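Long-range contacts in phospholipase C beta (Meleagris gallopavo, PDB 1JAD), which belongs to the phospholipase C beta family and is represented here by its C-terminal region, an elongated, almost wholly helical module found as a pair of subunits: residues Pro16-Leu21 and Glu119-Glu124; Ala127-Ser132 and Arg192-Leu197; Arg82-Leu87 and Glu233-Val238. One frame throughout, in Å; residues are numbered along the deposited sequence.

Interaction 1 (Pro16-Leu21 and Glu119-Glu124); sequences PQTASL and EKQIAE
Thr18 and Gln121 have the nearest CA atoms of the two segments, 6.5 Å apart, where the irregular run Pro16-Leu21 is laid against the long helix that carries Glu119-Glu124. The hydrogen bond that joins the two segments runs from Thr18 OG1 to Glu124 OE1, at 2.5 Å. The hydroxyl donates to the syn side of the carboxylate and stands 26° out of its plane. With its first torsion at -72°, Thr18 sets OG1 beside its own backbone N and places CG2 anti to that N, 3.8 Å from Gln121 OE1 and also beside Glu124 OE2. Glu124 comes at Thr18 across, at roughly a right angle. Its chain is extended beyond CG, which carries the carboxylate as far as the Thr18 backbone and puts OE2 3.1 Å from Thr18 CA. This illustrates how a mostly helical fold accommodates a non-helical N-terminal segment: a hydroxyl of the extended chain pairs with an acid of the long helix. Helix 161-245 completes the junction, since Gln201 touches the side chains of both Thr18 and Gln121. The carboxylate also meets an acceptor, for Gln17 O lies 3.1 Å from Glu124 OE2, a pair of acceptors in close range and not a bond; such a neighbour may somewhat raise the carboxylate's tendency to hold a proton. Farther along, Ala19 CB packs against the aliphatic part of Lys120, 4.3 Å from CD, while NZ turns off elsewhere. Ser20 then stands at the N-cap of helix 21-24, where the extended run gives way to helix.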
# COMPACT_ATOMS: atom_id res chain seq x y z
N PRO A 16 5.21 14.30 -11.00
CA PRO A 16 4.44 13.47 -10.07
C PRO A 16 2.92 13.59 -10.16
O PRO A 16 2.36 14.66 -9.96
CB PRO A 16 4.98 13.92 -8.71
CG PRO A 16 6.42 14.15 -9.03
CD PRO A 16 6.25 15.03 -10.25
N GLN A 17 2.25 12.47 -10.44
CA GLN A 17 0.80 12.46 -10.53
C GLN A 17 0.20 11.06 -10.45
O GLN A 17 0.63 10.16 -11.16
CB GLN A 17 0.32 13.11 -11.83
CG GLN A 17 0.70 12.34 -13.08
CD GLN A 17 -0.21 12.68 -14.25
OE1 GLN A 17 -1.41 12.41 -14.22
NE2 GLN A 17 0.36 13.28 -15.29
N THR A 18 -0.79 10.89 -9.58
CA THR A 18 -1.47 9.61 -9.41
C THR A 18 -2.97 9.84 -9.52
O THR A 18 -3.47 10.88 -9.09
CB THR A 18 -1.20 8.95 -8.03
OG1 THR A 18 0.14 8.46 -7.98
CG2 THR A 18 -2.16 7.79 -7.78
N ALA A 19 -3.67 8.88 -10.11
CA ALA A 19 -5.11 8.98 -10.27
C ALA A 19 -5.73 9.42 -8.96
O ALA A 19 -5.23 9.08 -7.88
CB ALA A 19 -5.69 7.63 -10.70
N SER A 20 -6.80 10.19 -9.04
CA SER A 20 -7.48 10.66 -7.84
C SER A 20 -8.52 9.64 -7.42
O SER A 20 -8.79 8.67 -8.14
CB SER A 20 -8.15 12.01 -8.11
OG SER A 20 -9.02 11.92 -9.22
N LEU A 21 -9.11 9.84 -6.24
CA LEU A 21 -10.11 8.92 -5.74
C LEU A 21 -11.27 8.94 -6.73
O LEU A 21 -11.99 7.96 -6.88
CB LEU A 21 -10.62 9.36 -4.37
CG LEU A 21 -11.10 8.28 -3.39
CD1 LEU A 21 -12.02 8.91 -2.38
CD2 LEU A 21 -11.84 7.18 -4.11
N GLU A 119 -1.68 -0.76 -8.51
CA GLU A 119 -1.15 -1.10 -9.82
C GLU A 119 -0.64 0.11 -10.60
O GLU A 119 0.45 0.08 -11.18
CB GLU A 119 -2.21 -1.83 -10.64
CG GLU A 119 -1.73 -2.26 -12.02
CD GLU A 119 -2.78 -3.01 -12.78
OE1 GLU A 119 -3.91 -2.48 -12.91
OE2 GLU A 119 -2.49 -4.13 -13.26
N LYS A 120 -1.43 1.18 -10.60
CA LYS A 120 -1.04 2.38 -11.31
C LYS A 120 0.17 3.02 -10.65
O LYS A 120 1.14 3.39 -11.32
CB LYS A 120 -2.22 3.36 -11.34
CG LYS A 120 -3.41 2.79 -12.12
CD LYS A 120 -4.53 3.79 -12.30
CE LYS A 120 -5.58 3.22 -13.23
NZ LYS A 120 -4.99 2.81 -14.55
N GLN A 121 0.14 3.11 -9.32
CA GLN A 121 1.23 3.71 -8.58
C GLN A 121 2.56 3.01 -8.83
O GLN A 121 3.63 3.64 -8.82
CB GLN A 121 0.88 3.72 -7.09
CG GLN A 121 -0.39 4.51 -6.83
CD GLN A 121 -0.81 4.53 -5.38
OE1 GLN A 121 -1.75 5.22 -5.01
NE2 GLN A 121 -0.10 3.76 -4.56
N ILE A 122 2.50 1.70 -9.07
CA ILE A 122 3.72 0.95 -9.36
C ILE A 122 4.20 1.35 -10.75
O ILE A 122 5.40 1.54 -10.97
CB ILE A 122 3.47 -0.57 -9.33
CG1 ILE A 122 3.33 -1.04 -7.87
CG2 ILE A 122 4.62 -1.31 -10.02
CD1 ILE A 122 4.60 -0.85 -7.04
N ALA A 123 3.26 1.49 -11.68
CA ALA A 123 3.59 1.86 -13.04
C ALA A 123 4.17 3.27 -13.09
O ALA A 123 5.05 3.55 -13.89
CB ALA A 123 2.36 1.78 -13.91
N GLU A 124 3.67 4.15 -12.24
CA GLU A 124 4.16 5.53 -12.20
C GLU A 124 5.60 5.49 -11.74
O GLU A 124 6.48 6.00 -12.43
CB GLU A 124 3.31 6.35 -11.24
CG GLU A 124 1.84 6.23 -11.55
CD GLU A 124 0.96 6.73 -10.44
OE1 GLU A 124 1.38 6.65 -9.26
OE2 GLU A 124 -0.18 7.17 -10.75

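Interaction 2 (Ala127-Ser132 and Arg192-Leu197); sequences ALKESS and RYQQKL. With SO4 (sulfate ion), chain C.
Leu128 swings CG anti to its backbone N (chi1 174°), and this throws both of its methyls across the gap to the helix of Arg192-Leu197. Leu128 CD2 settles 3.5 Å from Gln194 CA, directly on the opposing backbone, and also reaches Leu197 CD1 at 3.9 Å. The other branch, Leu128 CD1, touches Tyr193 CB at 3.8 Å, the two side chains crossing at about a right angle. One leucine thus spans a full turn of its partner, from Tyr193 to Leu197, in a largely buried seam of mainly carbon contacts.

Polar groups lie at the margins of this seam. Arg192, bent at chi3, presents its guanidinium edge to a sulfate ion, probably taken up from the crystallisation liquor. Arg192 NH1 and NH2 both donate to sulfate O3, the former at 2.8 Å with an N-H...O angle of 149°, the latter at 3.0 Å. Sulfate O3 also lies in the plane of the Tyr193 ring, at its edge, 3.4 Å from Tyr193 CE1. Lys129 instead serves the dimer: its NZ is hydrogen-bonded to Thr107 and salt-bridged to Glu212, both of the second subunit.

The segment axes run 10.7 Å apart at 174°, almost exactly antiparallel, as expected of the long antiparallel coiled coil that characterises the C-terminal region of phospholipase C beta.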
# COMPACT_ATOMS: atom_id res chain seq x y z
N ALA A 127 7.71 4.28 -14.38
CA ALA A 127 7.91 5.23 -15.47
C ALA A 127 8.94 6.30 -15.09
O ALA A 127 9.77 6.68 -15.91
CB ALA A 127 6.58 5.87 -15.86
N LEU A 128 8.89 6.78 -13.85
CA LEU A 128 9.83 7.81 -13.40
C LEU A 128 11.25 7.26 -13.46
O LEU A 128 12.14 7.88 -14.05
CB LEU A 128 9.48 8.24 -11.98
CG LEU A 128 10.40 9.22 -11.25
CD1 LEU A 128 10.51 10.55 -12.02
CD2 LEU A 128 9.85 9.44 -9.85
N LYS A 129 11.46 6.07 -12.88
CA LYS A 129 12.77 5.43 -12.88
C LYS A 129 13.33 5.14 -14.26
O LYS A 129 14.52 5.38 -14.49
CB LYS A 129 12.73 4.13 -12.06
CG LYS A 129 12.40 4.35 -10.61
CD LYS A 129 12.75 3.14 -9.75
CE LYS A 129 12.42 3.42 -8.28
NZ LYS A 129 12.89 2.32 -7.41
N GLU A 130 12.52 4.63 -15.18
CA GLU A 130 13.04 4.36 -16.52
C GLU A 130 13.41 5.67 -17.20
O GLU A 130 14.43 5.76 -17.88
CB GLU A 130 12.03 3.61 -17.39
CG GLU A 130 11.64 2.23 -16.86
CD GLU A 130 10.96 1.36 -17.92
OE1 GLU A 130 9.92 1.77 -18.47
OE2 GLU A 130 11.48 0.26 -18.18
N SER A 131 12.56 6.67 -17.02
CA SER A 131 12.79 7.99 -17.59
C SER A 131 14.14 8.53 -17.11
O SER A 131 14.99 8.93 -17.91
CB SER A 131 11.65 8.92 -17.15
OG SER A 131 11.88 10.24 -17.59
N SER A 132 14.32 8.54 -15.80
CA SER A 132 15.56 9.01 -15.19
C SER A 132 16.77 8.34 -15.82
O SER A 132 17.66 9.00 -16.35
CB SER A 132 15.52 8.72 -13.69
OG SER A 132 16.79 8.92 -13.10
N ARG A 192 13.97 13.80 -5.80
CA ARG A 192 12.94 14.77 -5.42
C ARG A 192 11.62 14.40 -6.07
O ARG A 192 10.58 14.43 -5.42
CB ARG A 192 13.36 16.20 -5.81
CG ARG A 192 12.24 17.25 -5.66
CD ARG A 192 12.79 18.69 -5.61
NE ARG A 192 13.66 19.00 -6.74
CZ ARG A 192 13.21 19.38 -7.93
NH1 ARG A 192 11.91 19.50 -8.12
NH2 ARG A 192 14.07 19.59 -8.93
N TYR A 193 11.64 14.05 -7.35
CA TYR A 193 10.40 13.65 -8.02
C TYR A 193 9.78 12.39 -7.43
O TYR A 193 8.55 12.27 -7.35
CB TYR A 193 10.64 13.45 -9.52
CG TYR A 193 10.55 14.74 -10.34
CD1 TYR A 193 11.32 15.86 -10.01
CD2 TYR A 193 9.69 14.82 -11.44
CE1 TYR A 193 11.24 17.04 -10.75
CE2 TYR A 193 9.61 15.99 -12.19
CZ TYR A 193 10.38 17.09 -11.85
OH TYR A 193 10.32 18.23 -12.61
N GLN A 194 10.61 11.44 -7.00
CA GLN A 194 10.06 10.21 -6.44
C GLN A 194 9.43 10.46 -5.08
O GLN A 194 8.34 9.97 -4.78
CB GLN A 194 11.13 9.11 -6.35
CG GLN A 194 10.62 7.88 -5.63
CD GLN A 194 11.62 6.73 -5.57
OE1 GLN A 194 11.48 5.83 -4.76
NE2 GLN A 194 12.61 6.74 -6.45
N GLN A 195 10.11 11.25 -4.26
CA GLN A 195 9.62 11.58 -2.94
C GLN A 195 8.24 12.24 -3.00
O GLN A 195 7.32 11.89 -2.26
CB GLN A 195 10.64 12.50 -2.26
CG GLN A 195 10.17 13.23 -1.02
CD GLN A 195 9.31 14.44 -1.36
OE1 GLN A 195 9.78 15.40 -1.99
NE2 GLN A 195 8.04 14.40 -0.96
N LYS A 196 8.09 13.20 -3.91
CA LYS A 196 6.83 13.92 -4.05
C LYS A 196 5.75 12.95 -4.55
O LYS A 196 4.61 12.97 -4.10
CB LYS A 196 7.00 15.07 -5.06
CG LYS A 196 6.13 16.31 -4.82
CD LYS A 196 4.64 16.03 -4.80
CE LYS A 196 3.86 17.31 -4.48
NZ LYS A 196 4.26 17.95 -3.17
N LEU A 197 6.15 12.08 -5.48
CA LEU A 197 5.25 11.10 -6.06
C LEU A 197 4.71 10.13 -5.00
O LEU A 197 3.51 9.88 -4.92
CB LEU A 197 5.99 10.32 -7.16
CG LEU A 197 5.20 9.32 -8.01
CD1 LEU A 197 6.03 8.85 -9.18
CD2 LEU A 197 4.80 8.16 -7.14
S SO4 C . 12.29 21.38 -11.84
O1 SO4 C . 13.19 22.41 -11.26
O2 SO4 C . 11.07 22.02 -12.37
O3 SO4 C . 11.91 20.41 -10.80
O4 SO4 C . 13.00 20.69 -12.95

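Interaction 3 (Arg82-Leu87 and Glu233-Val238)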
# COMPACT_ATOMS: atom_id res chain seq x y z
N ARG A 82 -46.11 -11.27 22.99
CA ARG A 82 -45.09 -12.22 22.57
C ARG A 82 -44.71 -11.99 21.11
O ARG A 82 -43.56 -12.17 20.72
CB ARG A 82 -45.62 -13.64 22.75
CG ARG A 82 -44.62 -14.74 22.52
CD ARG A 82 -45.27 -16.07 22.86
NE ARG A 82 -45.87 -16.01 24.19
CZ ARG A 82 -46.61 -16.97 24.74
NH1 ARG A 82 -46.85 -18.08 24.06
NH2 ARG A 82 -47.11 -16.80 25.96
N LEU A 83 -45.71 -11.60 20.32
CA LEU A 83 -45.52 -11.31 18.90
C LEU A 83 -44.65 -10.07 18.76
O LEU A 83 -43.69 -10.05 18.00
CB LEU A 83 -46.88 -11.04 18.24
CG LEU A 83 -46.86 -10.59 16.79
CD1 LEU A 83 -46.22 -11.66 15.91
CD2 LEU A 83 -48.29 -10.32 16.33
N GLU A 84 -45.01 -9.04 19.52
CA GLU A 84 -44.29 -7.79 19.52
C GLU A 84 -42.80 -7.96 19.81
O GLU A 84 -41.97 -7.33 19.16
CB GLU A 84 -44.91 -6.83 20.54
CG GLU A 84 -46.30 -6.35 20.14
CD GLU A 84 -46.90 -5.35 21.11
OE1 GLU A 84 -46.25 -4.33 21.42
OE2 GLU A 84 -48.04 -5.59 21.57
N MSE A 85 -42.48 -8.83 20.76
CA MSE A 85 -41.09 -9.05 21.12
C MSE A 85 -40.31 -9.86 20.09
O MSE A 85 -39.10 -9.67 19.93
CB MSE A 85 -41.00 -9.71 22.50
CG MSE A 85 -39.62 -9.60 23.15
SE MSE A 85 -39.02 -7.85 23.35
CE MSE A 85 -40.42 -7.10 24.29
N GLU A 86 -40.98 -10.77 19.38
CA GLU A 86 -40.29 -11.54 18.35
C GLU A 86 -40.04 -10.67 17.13
O GLU A 86 -39.12 -10.92 16.35
CB GLU A 86 -41.09 -12.78 17.97
CG GLU A 86 -40.98 -13.91 18.97
CD GLU A 86 -41.70 -15.17 18.52
OE1 GLU A 86 -41.43 -15.63 17.38
OE2 GLU A 86 -42.51 -15.70 19.30
N LEU A 87 -40.88 -9.65 16.96
CA LEU A 87 -40.69 -8.73 15.85
C LEU A 87 -39.56 -7.79 16.25
O LEU A 87 -38.68 -7.51 15.45
CB LEU A 87 -41.97 -7.93 15.58
CG LEU A 87 -43.10 -8.72 14.90
CD1 LEU A 87 -44.33 -7.82 14.80
CD2 LEU A 87 -42.66 -9.20 13.51
N GLU A 233 -42.58 1.14 15.18
CA GLU A 233 -42.89 0.57 13.87
C GLU A 233 -43.45 -0.85 13.97
O GLU A 233 -44.04 -1.36 13.02
CB GLU A 233 -41.63 0.55 12.99
CG GLU A 233 -41.09 1.92 12.61
CD GLU A 233 -39.84 1.83 11.75
OE1 GLU A 233 -39.92 1.25 10.65
OE2 GLU A 233 -38.78 2.34 12.18
N VAL A 234 -43.27 -1.49 15.13
CA VAL A 234 -43.78 -2.84 15.32
C VAL A 234 -45.12 -2.84 16.05
O VAL A 234 -46.06 -3.49 15.60
CB VAL A 234 -42.77 -3.71 16.11
CG1 VAL A 234 -41.51 -3.90 15.29
CG2 VAL A 234 -42.44 -3.08 17.44
N GLN A 235 -45.20 -2.12 17.16
CA GLN A 235 -46.44 -2.05 17.92
C GLN A 235 -47.58 -1.62 16.99
O GLN A 235 -48.71 -2.07 17.15
CB GLN A 235 -46.30 -1.06 19.08
CG GLN A 235 -45.22 -1.45 20.07
CD GLN A 235 -45.11 -0.48 21.23
OE1 GLN A 235 -44.95 0.72 21.04
NE2 GLN A 235 -45.20 -1.01 22.45
N GLU A 236 -47.26 -0.75 16.04
CA GLU A 236 -48.25 -0.28 15.07
C GLU A 236 -48.56 -1.38 14.07
O GLU A 236 -49.72 -1.77 13.91
CB GLU A 236 -47.75 0.96 14.32
CG GLU A 236 -47.55 2.20 15.18
CD GLU A 236 -47.19 3.43 14.35
OE1 GLU A 236 -46.16 3.39 13.63
OE2 GLU A 236 -47.93 4.44 14.42
N MSE A 237 -47.54 -1.88 13.38
CA MSE A 237 -47.72 -2.93 12.39
C MSE A 237 -48.55 -4.08 12.98
O MSE A 237 -49.26 -4.78 12.26
CB MSE A 237 -46.35 -3.44 11.91
CG MSE A 237 -46.40 -4.49 10.79
SE MSE A 237 -46.36 -6.23 11.34
CE MSE A 237 -44.69 -6.31 11.99
N VAL A 238 -48.45 -4.26 14.30
CA VAL A 238 -49.21 -5.30 14.98
C VAL A 238 -50.67 -4.86 15.10
O VAL A 238 -51.58 -5.63 14.79
CB VAL A 238 -48.66 -5.57 16.40
CG1 VAL A 238 -49.54 -6.59 17.12
CG2 VAL A 238 -47.23 -6.09 16.32
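Glu84 and Gln235 bring the two helices nearest, 6.3 Å from CA to CA, with segment axes 9.5 Å apart and their directions 135° from each other, so the pair is broadly antiparallel but strongly splayed. The inner part of the contact belongs to Leu87 and Val238. Val238 divides its work between its methyls: CG1 meets Leu83 CD2 at 4.0 Å, whereas CG2 fits between Leu87 CD1, 3.7 Å away, and the aliphatic CG of Glu84. Leu87 has CG anti to its carbonyl carbon (chi1 -74°), which sets its branches toward Met237 and Val238. Nearer the backbone, Leu87 CB rests against Val234 CG1, at 4.1 Å. Leu87 CD1 also lies only 3.2 Å from CE of Met237, a selenomethionine, which is tight for two methyl groups. Bends at chi2 and chi3 fold the long Met237 chain back to deliver CE there, close to both leucine branches.

At the exposed side the contact becomes polar without becoming bonded. The Glu84 side chain crosses that of Gln235 at a slant, with Glu84 OE1 3.3 Å from Gln235 CG, and the carboxylate and amide planes are 61° apart. The charge of Glu84 is met on its own helix instead, through a salt bridge from OE2 to Lys80.

A third helix, 28-64, closes over this apolar patch: Tyr59 touches Leu83, and Leu55 touches Leu87. Leucine and valine from two helices, covered by residues of a third, are the apolar interior of a three-helix bundle, here steeply crossed near one end of the rod.

Overall arrangement
From the N terminus, the chain first lays its irregular segment 16-21 down; helix 28-64 and more than half of helix 75-155 follow before 119-124 closes interaction 1. Interaction 3 opens within that span, at 82-87, and closes far later at 233-238, so the two cross. Interaction 2, which opens after interaction 1 has closed, joins the two arms of the helical hairpin 75-155/161-245, falling wholly within the span of interaction 3. These two contacts staple the same helix pair on opposite sides of the chain's centre, their centres 64 Å apart. Interactions 1 and 2 adjoin, Pro16 packing on Tyr193 and Leu197, which ties the N-terminal segment to both long helices.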